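Local coordinates for putative cytoplasmic protein (Salmonella typhimurium LT2, PDB 2Q02), which is of unknown function but folds as a xylose isomerase-like TIM barrel, binds zinc and may have isomerase activity, at residues 199-204 with 208-213; 214-219 with 248-253; 13-18 with 252-257. One frame throughout, in Å; residues are numbered along the deposited sequence.

How the interactions relate
The three contacts run along one arc of the barrel rim, among the loops that follow strands 193-198, 242-244 and 9-12, the seventh, eighth and first of the closed sheet. Interaction 1 folds the loop after 193-198 and closes before interaction 2 opens; interaction 2 ties that loop to the one after 242-244. Interaction 3 joins the latter to the loop after 9-12, across the barrel seam, and encloses interaction 1 along the chain. Centres of 1 and 2, 2 and 3, and 1 and 3 lie about 10, 9 and 19 Å apart. G200 bonds to I216 between the first two; the last two share A252 and S253. R215 of interaction 2 reaches zinc ligands E245 and D170, so the row borders the metal site.

Interaction 1. Residues 199-204 with 208-213; sequences SGVEDT and EALADE
L210 meets V201 and the backbone of D203, and this small apolar contact joins 208-213 to 199-204 with about 105 Å² buried in all. The second segment reaches it from a short 3-10 turn at E208 and A209. At L210 the chain extends, and its CA lies 8.3 Å from the CA of D203, so the gap is bridged by side chains and not by backbone pairing. The isobutyl group does the bridging: CG stands anti to the carbonyl carbon (chi1 -75°), and the CD2 methyl goes forward to V201 CG1 at 3.9 Å. The second methyl hangs back, with L210 CD1 4.6 Å from V201 CG1. V201 offers the branch that is anti to its backbone N (chi1 160°), and the two side chains meet at a slant, methyl against methyl. L210 CD2 also lies 4.1 Å from D203 O, with D203 CB a looser neighbour at 4.5 Å; the D203 carboxylate pairs with R205. Both segments belong to the loop after the seventh strand, 193-198, of the TIM barrel, so the contact folds that loop back on itself before helix 226-235. L210 is also covered by H175 and L176 of helix 171-176 and by M224, which touches V201 too; this makes a buried, mainly apolar patch about 12 Å from the bound zinc ion, measured from the V201 side chain. After A211 the chain enters another 3-10 turn. There D212 points away from 199-204 and forms a salt bridge through OD1 with R215 NH1, while E213 accepts the backbone N-H of S249 at OE1.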
ATOM      1  N   SER A 199      -0.210   9.128   2.885  1.00 44.63           N
ATOM      2  CA  SER A 199       0.460   9.495   4.117  1.00 44.70           C
ATOM      3  C   SER A 199       1.022  10.872   3.860  1.00 44.61           C
ATOM      4  O   SER A 199       1.218  11.261   2.700  1.00 44.13           O
ATOM      5  CB  SER A 199       1.567   8.509   4.509  1.00 44.66           C
ATOM      6  OG  SER A 199       2.791   8.810   3.892  1.00 45.84           O
ATOM      7  N   GLY A 200       1.237  11.613   4.938  1.00 43.65           N
ATOM      8  CA  GLY A 200       1.772  12.954   4.843  1.00 44.52           C
ATOM      9  C   GLY A 200       3.161  12.998   5.434  1.00 44.37           C
ATOM     10  O   GLY A 200       3.518  12.145   6.240  1.00 43.92           O
ATOM     11  N   VAL A 201       3.932  13.991   5.007  1.00 44.69           N
ATOM     12  CA  VAL A 201       5.241  14.313   5.591  1.00 45.51           C
ATOM     13  C   VAL A 201       5.269  15.817   5.831  1.00 45.02           C
ATOM     14  O   VAL A 201       4.977  16.570   4.914  1.00 44.66           O
ATOM     15  CB  VAL A 201       6.359  13.951   4.614  1.00 45.16           C
ATOM     16  CG1 VAL A 201       7.666  14.676   4.935  1.00 42.49           C
ATOM     17  CG2 VAL A 201       6.545  12.443   4.591  1.00 48.53           C
ATOM     18  N   GLU A 202       5.583  16.247   7.053  1.00 45.73           N
ATOM     19  CA  GLU A 202       5.699  17.685   7.370  1.00 47.12           C
ATOM     20  C   GLU A 202       7.169  18.120   7.353  1.00 47.28           C
ATOM     21  O   GLU A 202       7.479  19.319   7.281  1.00 46.21           O
ATOM     22  CB  GLU A 202       5.064  17.990   8.735  1.00 46.59           C
ATOM     23  CG  GLU A 202       3.642  17.446   8.905  1.00 49.27           C
ATOM     24  CD  GLU A 202       2.989  17.844  10.233  1.00 50.28           C
ATOM     25  OE1 GLU A 202       3.713  18.048  11.240  1.00 54.48           O
ATOM     26  OE2 GLU A 202       1.741  17.956  10.265  1.00 51.54           O
ATOM     27  N   ASP A 203       8.055  17.117   7.397  1.00 48.66           N
ATOM     28  CA  ASP A 203       9.505  17.288   7.477  1.00 47.54           C
ATOM     29  C   ASP A 203      10.062  17.946   6.220  1.00 47.76           C
ATOM     30  O   ASP A 203       9.881  17.454   5.097  1.00 49.41           O
ATOM     31  CB  ASP A 203      10.175  15.927   7.696  1.00 48.53           C
ATOM     32  CG  ASP A 203      11.508  16.023   8.436  1.00 51.23           C
ATOM     33  OD1 ASP A 203      12.527  16.469   7.847  1.00 50.30           O
ATOM     34  OD2 ASP A 203      11.535  15.604   9.615  1.00 51.26           O
ATOM     35  N   THR A 204      10.778  19.038   6.443  1.00 47.99           N
ATOM     36  CA  THR A 204      11.248  19.929   5.397  1.00 48.91           C
ATOM     37  C   THR A 204      12.657  19.626   4.896  1.00 49.27           C
ATOM     38  O   THR A 204      13.202  20.417   4.117  1.00 48.54           O
ATOM     39  CB  THR A 204      11.290  21.365   5.937  1.00 49.81           C
ATOM     40  OG1 THR A 204      12.133  21.400   7.101  1.00 49.70           O
ATOM     41  CG2 THR A 204       9.884  21.832   6.292  1.00 46.44           C
ATOM     42  N   GLU A 208      15.304  14.146  -1.778  1.00 47.09           N
ATOM     43  CA  GLU A 208      16.385  13.148  -1.834  1.00 47.37           C
ATOM     44  C   GLU A 208      16.612  12.417  -0.506  1.00 47.98           C
ATOM     45  O   GLU A 208      16.845  11.224  -0.525  1.00 50.53           O
ATOM     46  CB  GLU A 208      17.727  13.803  -2.272  1.00 47.54           C
ATOM     47  N   ALA A 209      16.548  13.119   0.629  1.00 47.72           N
ATOM     48  CA  ALA A 209      16.913  12.538   1.935  1.00 47.15           C
ATOM     49  C   ALA A 209      15.758  11.900   2.725  1.00 47.28           C
ATOM     50  O   ALA A 209      15.984  11.292   3.794  1.00 46.96           O
ATOM     51  CB  ALA A 209      17.604  13.596   2.795  1.00 46.69           C
ATOM     52  N   LEU A 210      14.534  12.027   2.208  1.00 47.19           N
ATOM     53  CA  LEU A 210      13.333  11.546   2.912  1.00 46.18           C
ATOM     54  C   LEU A 210      13.319  10.024   2.981  1.00 46.34           C
ATOM     55  O   LEU A 210      13.781   9.358   2.054  1.00 47.96           O
ATOM     56  CB  LEU A 210      12.058  12.039   2.223  1.00 45.63           C
ATOM     57  CG  LEU A 210      11.682  13.511   2.408  1.00 45.05           C
ATOM     58  CD1 LEU A 210      10.552  13.875   1.487  1.00 42.69           C
ATOM     59  CD2 LEU A 210      11.301  13.809   3.861  1.00 49.37           C
ATOM     60  N   ALA A 211      12.819   9.496   4.099  1.00 46.15           N
ATOM     61  CA  ALA A 211      12.649   8.047   4.330  1.00 45.46           C
ATOM     62  C   ALA A 211      11.283   7.782   4.979  1.00 44.55           C
ATOM     63  O   ALA A 211      10.590   8.715   5.379  1.00 43.78           O
ATOM     64  CB  ALA A 211      13.773   7.494   5.210  1.00 43.74           C
ATOM     65  N   ASP A 212      10.905   6.513   5.069  1.00 45.31           N
ATOM     66  CA  ASP A 212       9.615   6.114   5.642  1.00 46.77           C
ATOM     67  C   ASP A 212       9.380   6.621   7.072  1.00 46.67           C
ATOM     68  O   ASP A 212       8.232   6.874   7.450  1.00 48.39           O
ATOM     69  CB  ASP A 212       9.452   4.595   5.605  1.00 47.51           C
ATOM     70  CG  ASP A 212       9.291   4.058   4.192  1.00 51.44           C
ATOM     71  OD1 ASP A 212       8.861   4.803   3.301  1.00 55.96           O
ATOM     72  OD2 ASP A 212       9.604   2.881   3.960  1.00 63.53           O
ATOM     73  N   GLU A 213      10.448   6.798   7.843  1.00 44.70           N
ATOM     74  CA  GLU A 213      10.345   7.321   9.219  1.00 45.16           C
ATOM     75  C   GLU A 213       9.656   8.716   9.335  1.00 43.90           C
ATOM     76  O   GLU A 213       9.165   9.074  10.399  1.00 41.09           O
ATOM     77  CB  GLU A 213      11.751   7.342   9.861  1.00 44.19           C
ATOM     78  CG  GLU A 213      11.912   8.124  11.158  1.00 44.38           C
ATOM     79  CD  GLU A 213      10.962   7.690  12.266  1.00 46.62           C
ATOM     80  OE1 GLU A 213      10.523   6.522  12.225  1.00 44.80           O
ATOM     81  OE2 GLU A 213      10.665   8.516  13.178  1.00 48.72           O
TER

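Interaction 2. Residues 214-219 with 248-253; sequences QRIMLS and SSQLAS
S248 sits against R215 and I216, where two rim loops of the TIM barrel meet: residues 214-219 belong to the loop that follows strand 193-198, and residues 248-253 to the loop that follows strand 242-244. One backbone hydrogen bond joins them, S248 N to R215 O at 3.0 Å, fairly straight at 159° and with the donor tilted 22° from the carbonyl plane. The R215 side chain leads off to the metal site: NE bonds to S199 OG, and NH2 to E245 OE1 and D170 OD2, two of the zinc ligands. The bond from S248 is therefore made to the backbone O of the residue whose guanidinium reaches the first metal shell. The packing is made by I216 CG2, placed anti to the carbonyl carbon while CG1 takes the tighter place between N and C (chi1 63°). That methyl lies 3.7 Å from S248 CB and 3.9 Å from Q250 NE2, the extended glutamine crossing it at a slant. Within 248-253, S248 forms an ST turn, its OG accepting from Q250 N at 2.8 Å. Q250 O is gripped twice, by S253 N and by S253 OG at 2.6 Å.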
ATOM      1  N   GLN A 214       9.641   9.488   8.247  1.00 44.29           N
ATOM      2  CA  GLN A 214       9.003  10.813   8.228  1.00 44.64           C
ATOM      3  C   GLN A 214       7.520  10.740   7.870  1.00 44.70           C
ATOM      4  O   GLN A 214       6.829  11.753   7.883  1.00 44.71           O
ATOM      5  CB  GLN A 214       9.697  11.737   7.223  1.00 45.12           C
ATOM      6  CG  GLN A 214      11.060  12.270   7.655  1.00 45.41           C
ATOM      7  CD  GLN A 214      12.183  11.252   7.497  1.00 44.57           C
ATOM      8  OE1 GLN A 214      12.472  10.787   6.402  1.00 46.03           O
ATOM      9  NE2 GLN A 214      12.813  10.909   8.594  1.00 42.41           N
ATOM     10  N   ARG A 215       7.030   9.553   7.546  1.00 45.14           N
ATOM     11  CA  ARG A 215       5.685   9.422   7.027  1.00 45.13           C
ATOM     12  C   ARG A 215       4.697   9.322   8.172  1.00 44.75           C
ATOM     13  O   ARG A 215       4.648   8.309   8.887  1.00 44.68           O
ATOM     14  CB  ARG A 215       5.564   8.222   6.083  1.00 45.63           C
ATOM     15  CG  ARG A 215       6.294   8.410   4.766  1.00 44.37           C
ATOM     16  CD  ARG A 215       6.370   7.141   4.006  1.00 44.26           C
ATOM     17  NE  ARG A 215       5.055   6.704   3.583  1.00 48.42           N
ATOM     18  CZ  ARG A 215       4.820   5.614   2.852  1.00 52.25           C
ATOM     19  NH1 ARG A 215       5.824   4.827   2.443  1.00 53.36           N
ATOM     20  NH2 ARG A 215       3.568   5.305   2.532  1.00 47.59           N
ATOM     21  N   ILE A 216       3.921  10.389   8.330  1.00 44.36           N
ATOM     22  CA  ILE A 216       2.870  10.463   9.343  1.00 44.92           C
ATOM     23  C   ILE A 216       1.488  10.530   8.651  1.00 44.00           C
ATOM     24  O   ILE A 216       1.268   9.857   7.660  1.00 44.88           O
ATOM     25  CB  ILE A 216       3.142  11.620  10.338  1.00 43.72           C
ATOM     26  CG1 ILE A 216       3.141  13.002   9.652  1.00 43.53           C
ATOM     27  CG2 ILE A 216       4.470  11.380  11.003  1.00 46.60           C
ATOM     28  CD1 ILE A 216       3.472  14.154  10.603  1.00 45.02           C
HETATM   29  N   MSE A 217       0.555  11.298   9.182  1.00 44.09           N
HETATM   30  CA  MSE A 217      -0.757  11.420   8.582  1.00 43.97           C
HETATM   31  C   MSE A 217      -0.945  12.810   7.942  1.00 44.39           C
HETATM   32  O   MSE A 217      -0.009  13.629   7.908  1.00 43.88           O
HETATM   33  CB  MSE A 217      -1.818  11.052   9.625  1.00 43.57           C
HETATM   34  CG  MSE A 217      -1.810   9.549   9.935  1.00 41.96           C
HETATM   35 SE   MSE A 217      -2.673   8.454   8.482  0.75 37.95          SE
HETATM   36  CE  MSE A 217      -4.507   8.847   8.966  1.00 43.09           C
ATOM     37  N   LEU A 218      -2.132  13.051   7.385  1.00 45.44           N
ATOM     38  CA  LEU A 218      -2.360  14.241   6.560  1.00 46.83           C
ATOM     39  C   LEU A 218      -2.640  15.452   7.417  1.00 45.95           C
ATOM     40  O   LEU A 218      -3.472  15.398   8.305  1.00 47.36           O
ATOM     41  CB  LEU A 218      -3.504  14.003   5.561  1.00 47.62           C
ATOM     42  CG  LEU A 218      -3.250  12.828   4.593  1.00 47.47           C
ATOM     43  CD1 LEU A 218      -4.371  12.699   3.533  1.00 47.16           C
ATOM     44  CD2 LEU A 218      -1.894  12.950   3.927  1.00 45.51           C
ATOM     45  N   SER A 219      -1.907  16.529   7.180  1.00 46.30           N
ATOM     46  CA  SER A 219      -2.206  17.803   7.826  1.00 47.32           C
ATOM     47  C   SER A 219      -2.128  18.921   6.787  1.00 47.96           C
ATOM     48  O   SER A 219      -1.838  18.669   5.606  1.00 48.19           O
ATOM     49  CB  SER A 219      -1.238  18.065   8.987  1.00 47.10           C
ATOM     50  OG  SER A 219       0.001  18.593   8.530  1.00 47.46           O
ATOM     51  N   SER A 248       6.008   6.266  10.544  1.00 47.38           N
ATOM     52  CA  SER A 248       6.844   6.860  11.594  1.00 47.99           C
ATOM     53  C   SER A 248       6.804   6.124  12.935  1.00 47.69           C
ATOM     54  O   SER A 248       5.786   5.557  13.316  1.00 50.50           O
ATOM     55  CB  SER A 248       6.415   8.312  11.830  1.00 47.35           C
ATOM     56  OG  SER A 248       7.035   8.826  12.985  1.00 43.43           O
ATOM     57  N   SER A 249       7.908   6.168  13.662  1.00 47.67           N
ATOM     58  CA  SER A 249       7.967   5.644  15.029  0.50 47.09           C
ATOM     59  C   SER A 249       7.154   6.507  15.990  1.00 48.23           C
ATOM     60  O   SER A 249       6.840   6.080  17.096  1.00 49.65           O
ATOM     61  CB  SER A 249       9.418   5.560  15.515  0.50 46.19           C
ATOM     62  OG  SER A 249       9.993   6.848  15.646  0.50 38.82           O
ATOM     63  N   GLN A 250       6.836   7.736  15.580  1.00 50.00           N
ATOM     64  CA  GLN A 250       5.930   8.600  16.365  1.00 50.88           C
ATOM     65  C   GLN A 250       4.566   7.905  16.575  1.00 49.51           C
ATOM     66  O   GLN A 250       3.856   8.192  17.532  1.00 49.21           O
ATOM     67  CB  GLN A 250       5.658   9.931  15.640  1.00 51.64           C
ATOM     68  CG  GLN A 250       6.787  10.989  15.594  1.00 51.76           C
ATOM     69  CD  GLN A 250       6.379  12.204  14.717  1.00 54.05           C
ATOM     70  OE1 GLN A 250       5.387  12.904  15.004  1.00 53.98           O
ATOM     71  NE2 GLN A 250       7.122  12.426  13.628  1.00 51.36           N
ATOM     72  N   LEU A 251       4.197   7.021  15.651  1.00 48.82           N
ATOM     73  CA  LEU A 251       2.938   6.281  15.734  1.00 49.16           C
ATOM     74  C   LEU A 251       2.803   5.457  17.011  1.00 48.58           C
ATOM     75  O   LEU A 251       1.715   5.411  17.599  1.00 48.41           O
ATOM     76  CB  LEU A 251       2.778   5.336  14.540  1.00 48.68           C
ATOM     77  CG  LEU A 251       2.589   5.982  13.168  1.00 50.58           C
ATOM     78  CD1 LEU A 251       2.766   4.921  12.090  1.00 53.99           C
ATOM     79  CD2 LEU A 251       1.232   6.642  13.025  1.00 49.64           C
ATOM     80  N   ALA A 252       3.888   4.798  17.421  1.00 47.27           N
ATOM     81  CA  ALA A 252       3.875   3.940  18.618  1.00 47.86           C
ATOM     82  C   ALA A 252       3.420   4.651  19.886  1.00 47.26           C
ATOM     83  O   ALA A 252       2.944   4.012  20.809  1.00 46.20           O
ATOM     84  CB  ALA A 252       5.249   3.328  18.848  1.00 49.01           C
ATOM     85  N   SER A 253       3.574   5.970  19.933  1.00 48.40           N
ATOM     86  CA  SER A 253       3.193   6.761  21.107  1.00 49.37           C
ATOM     87  C   SER A 253       1.708   7.183  21.134  1.00 49.30           C
ATOM     88  O   SER A 253       1.265   7.843  22.085  1.00 49.23           O
ATOM     89  CB  SER A 253       4.083   8.010  21.195  1.00 50.10           C
ATOM     90  OG  SER A 253       3.919   8.850  20.054  1.00 52.48           O
TER

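Interaction 3. Residues 13-18 with 252-257; sequences RKIAPG and ASWSEA
I15 and P17 carry this contact, the one against the indole of W254 and the other against A252. The first segment starts with a 3-10 turn, in which A16 N bonds back to R13 O at 3.1 Å. From this turn I15 extends with CG1 anti to its backbone N (chi1 -160°), and CG1 comes within 4.2 Å of W254 CZ3, on the six-membered ring. The terminal methyl is only slightly farther, I15 CD1 to W254 CZ3 being 4.4 Å. The two side chains run at about a right angle, and the aliphatic carbon approaches the ring obliquely. The indole is brought there by a CG anti to the carbonyl carbon of W254 (chi1 -66°). After A16, P17 turns its ring toward A252: P17 CG lies 3.9 Å from A252 CA and 4.3 Å from A252 CB, so the proline leans more on the A252 backbone than on its methyl. This is apolar packing between the loops that follow the first and last strands of the TIM barrel, 9-12 and 242-244. Just beyond W254, S255 is the N-cap of helix 256-271, its OG bonding to E258 N. I15, A16 and W254 all rest on that helix through I259 or I263, while A16 also touches F24 of helix 21-30.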
ATOM      1  N   ARG A  13      -2.703  -1.393   8.636  1.00 45.52           N
ATOM      2  CA  ARG A  13      -2.342  -1.738  10.010  1.00 45.99           C
ATOM      3  C   ARG A  13      -1.043  -1.097  10.522  1.00 46.32           C
ATOM      4  O   ARG A  13      -0.797  -1.126  11.728  1.00 45.90           O
ATOM      5  CB  ARG A  13      -2.273  -3.254  10.207  1.00 45.93           C
ATOM      6  CG  ARG A  13      -2.258  -3.651  11.673  1.00 45.25           C
ATOM      7  CD  ARG A  13      -2.065  -5.145  11.903  1.00 47.71           C
ATOM      8  NE  ARG A  13      -2.030  -5.461  13.344  1.00 47.14           N
ATOM      9  CZ  ARG A  13      -1.378  -6.485  13.889  1.00 45.19           C
ATOM     10  NH1 ARG A  13      -0.698  -7.333  13.130  1.00 46.97           N
ATOM     11  NH2 ARG A  13      -1.410  -6.667  15.201  1.00 43.82           N
ATOM     12  N   LYS A  14      -0.216  -0.523   9.635  1.00 46.55           N
ATOM     13  CA  LYS A  14       1.012   0.160  10.087  1.00 46.21           C
ATOM     14  C   LYS A  14       0.735   1.341  11.019  1.00 45.78           C
ATOM     15  O   LYS A  14       1.618   1.736  11.772  1.00 45.62           O
ATOM     16  CB  LYS A  14       1.870   0.638   8.907  1.00 47.33           C
ATOM     17  CG  LYS A  14       3.382   0.782   9.243  1.00 47.18           C
ATOM     18  CD  LYS A  14       4.129  -0.539   9.084  1.00 48.07           C
ATOM     19  CE  LYS A  14       5.538  -0.478   9.667  1.00 53.42           C
ATOM     20  NZ  LYS A  14       6.012  -1.752  10.347  1.00 53.86           N
ATOM     21  N   ILE A  15      -0.480   1.901  10.951  1.00 45.94           N
ATOM     22  CA  ILE A  15      -0.894   3.026  11.812  1.00 45.79           C
ATOM     23  C   ILE A  15      -1.046   2.634  13.294  1.00 45.83           C
ATOM     24  O   ILE A  15      -1.027   3.490  14.173  1.00 46.38           O
ATOM     25  CB  ILE A  15      -2.216   3.677  11.274  1.00 45.07           C
ATOM     26  CG1 ILE A  15      -2.410   5.089  11.809  1.00 42.58           C
ATOM     27  CG2 ILE A  15      -3.446   2.816  11.575  1.00 47.68           C
ATOM     28  CD1 ILE A  15      -3.479   5.866  11.057  1.00 43.89           C
ATOM     29  N   ALA A  16      -1.169   1.339  13.567  1.00 46.00           N
ATOM     30  CA  ALA A  16      -1.470   0.859  14.911  1.00 45.47           C
ATOM     31  C   ALA A  16      -0.538  -0.262  15.362  1.00 45.33           C
ATOM     32  O   ALA A  16      -1.004  -1.386  15.622  1.00 45.66           O
ATOM     33  CB  ALA A  16      -2.918   0.386  14.974  1.00 47.15           C
ATOM     34  N   PRO A  17       0.766   0.043  15.502  1.00 45.40           N
ATOM     35  CA  PRO A  17       1.755  -0.981  15.879  1.00 45.91           C
ATOM     36  C   PRO A  17       1.493  -1.618  17.256  1.00 46.14           C
ATOM     37  O   PRO A  17       1.864  -2.773  17.478  1.00 46.86           O
ATOM     38  CB  PRO A  17       3.081  -0.208  15.899  1.00 45.90           C
ATOM     39  CG  PRO A  17       2.686   1.214  16.141  1.00 44.39           C
ATOM     40  CD  PRO A  17       1.394   1.365  15.350  1.00 45.46           C
ATOM     41  N   GLY A  18       0.853  -0.878  18.160  1.00 46.18           N
ATOM     42  CA  GLY A  18       0.632  -1.352  19.516  1.00 45.77           C
ATOM     43  C   GLY A  18      -0.640  -2.153  19.729  1.00 45.80           C
ATOM     44  O   GLY A  18      -0.837  -2.714  20.794  1.00 45.63           O
ATOM     45  N   ALA A 252       3.888   4.798  17.421  1.00 47.27           N
ATOM     46  CA  ALA A 252       3.875   3.940  18.618  1.00 47.86           C
ATOM     47  C   ALA A 252       3.420   4.651  19.886  1.00 47.26           C
ATOM     48  O   ALA A 252       2.944   4.012  20.809  1.00 46.20           O
ATOM     49  CB  ALA A 252       5.249   3.328  18.848  1.00 49.01           C
ATOM     50  N   SER A 253       3.574   5.970  19.933  1.00 48.40           N
ATOM     51  CA  SER A 253       3.193   6.761  21.107  1.00 49.37           C
ATOM     52  C   SER A 253       1.708   7.183  21.134  1.00 49.30           C
ATOM     53  O   SER A 253       1.265   7.843  22.085  1.00 49.23           O
ATOM     54  CB  SER A 253       4.083   8.010  21.195  1.00 50.10           C
ATOM     55  OG  SER A 253       3.919   8.850  20.054  1.00 52.48           O
ATOM     56  N   TRP A 254       0.956   6.802  20.101  1.00 48.98           N
ATOM     57  CA  TRP A 254      -0.461   7.193  19.944  1.00 48.83           C
ATOM     58  C   TRP A 254      -1.436   6.252  20.674  1.00 47.55           C
ATOM     59  O   TRP A 254      -1.395   5.032  20.476  1.00 46.11           O
ATOM     60  CB  TRP A 254      -0.843   7.186  18.452  1.00 49.48           C
ATOM     61  CG  TRP A 254      -0.162   8.215  17.575  1.00 48.55           C
ATOM     62  CD1 TRP A 254       0.855   9.048  17.913  1.00 49.50           C
ATOM     63  CD2 TRP A 254      -0.465   8.490  16.206  1.00 49.68           C
ATOM     64  NE1 TRP A 254       1.198   9.839  16.843  1.00 48.86           N
ATOM     65  CE2 TRP A 254       0.401   9.514  15.783  1.00 47.96           C
ATOM     66  CE3 TRP A 254      -1.395   7.973  15.295  1.00 51.30           C
ATOM     67  CZ2 TRP A 254       0.372  10.031  14.491  1.00 51.67           C
ATOM     68  CZ3 TRP A 254      -1.419   8.480  14.009  1.00 50.05           C
ATOM     69  CH2 TRP A 254      -0.542   9.503  13.619  1.00 49.05           C
ATOM     70  N   SER A 255      -2.338   6.816  21.477  1.00 46.74           N
ATOM     71  CA  SER A 255      -3.452   6.036  22.029  1.00 45.80           C
ATOM     72  C   SER A 255      -4.490   5.709  20.941  1.00 46.35           C
ATOM     73  O   SER A 255      -4.437   6.253  19.829  1.00 46.48           O
ATOM     74  CB  SER A 255      -4.118   6.794  23.171  1.00 45.55           C
ATOM     75  OG  SER A 255      -4.834   7.910  22.682  1.00 46.19           O
ATOM     76  N   GLU A 256      -5.427   4.816  21.263  1.00 45.79           N
ATOM     77  CA  GLU A 256      -6.493   4.445  20.334  1.00 46.77           C
ATOM     78  C   GLU A 256      -7.359   5.646  19.964  1.00 47.17           C
ATOM     79  O   GLU A 256      -7.923   5.701  18.861  1.00 46.15           O
ATOM     80  CB  GLU A 256      -7.403   3.377  20.933  1.00 47.18           C
ATOM     81  CG  GLU A 256      -6.831   1.978  20.953  1.00 48.13           C
ATOM     82  CD  GLU A 256      -7.896   0.934  21.277  1.00 48.75           C
ATOM     83  OE1 GLU A 256      -9.045   1.124  20.833  1.00 50.68           O
ATOM     84  OE2 GLU A 256      -7.594  -0.066  21.973  1.00 53.08           O
ATOM     85  N   ALA A 257      -7.490   6.578  20.910  1.00 47.17           N
ATOM     86  CA  ALA A 257      -8.195   7.836  20.691  1.00 46.97           C
ATOM     87  C   ALA A 257      -7.434   8.715  19.683  1.00 47.15           C
ATOM     88  O   ALA A 257      -8.033   9.204  18.725  1.00 47.19           O
ATOM     89  CB  ALA A 257      -8.398   8.577  22.027  1.00 45.10           C
TER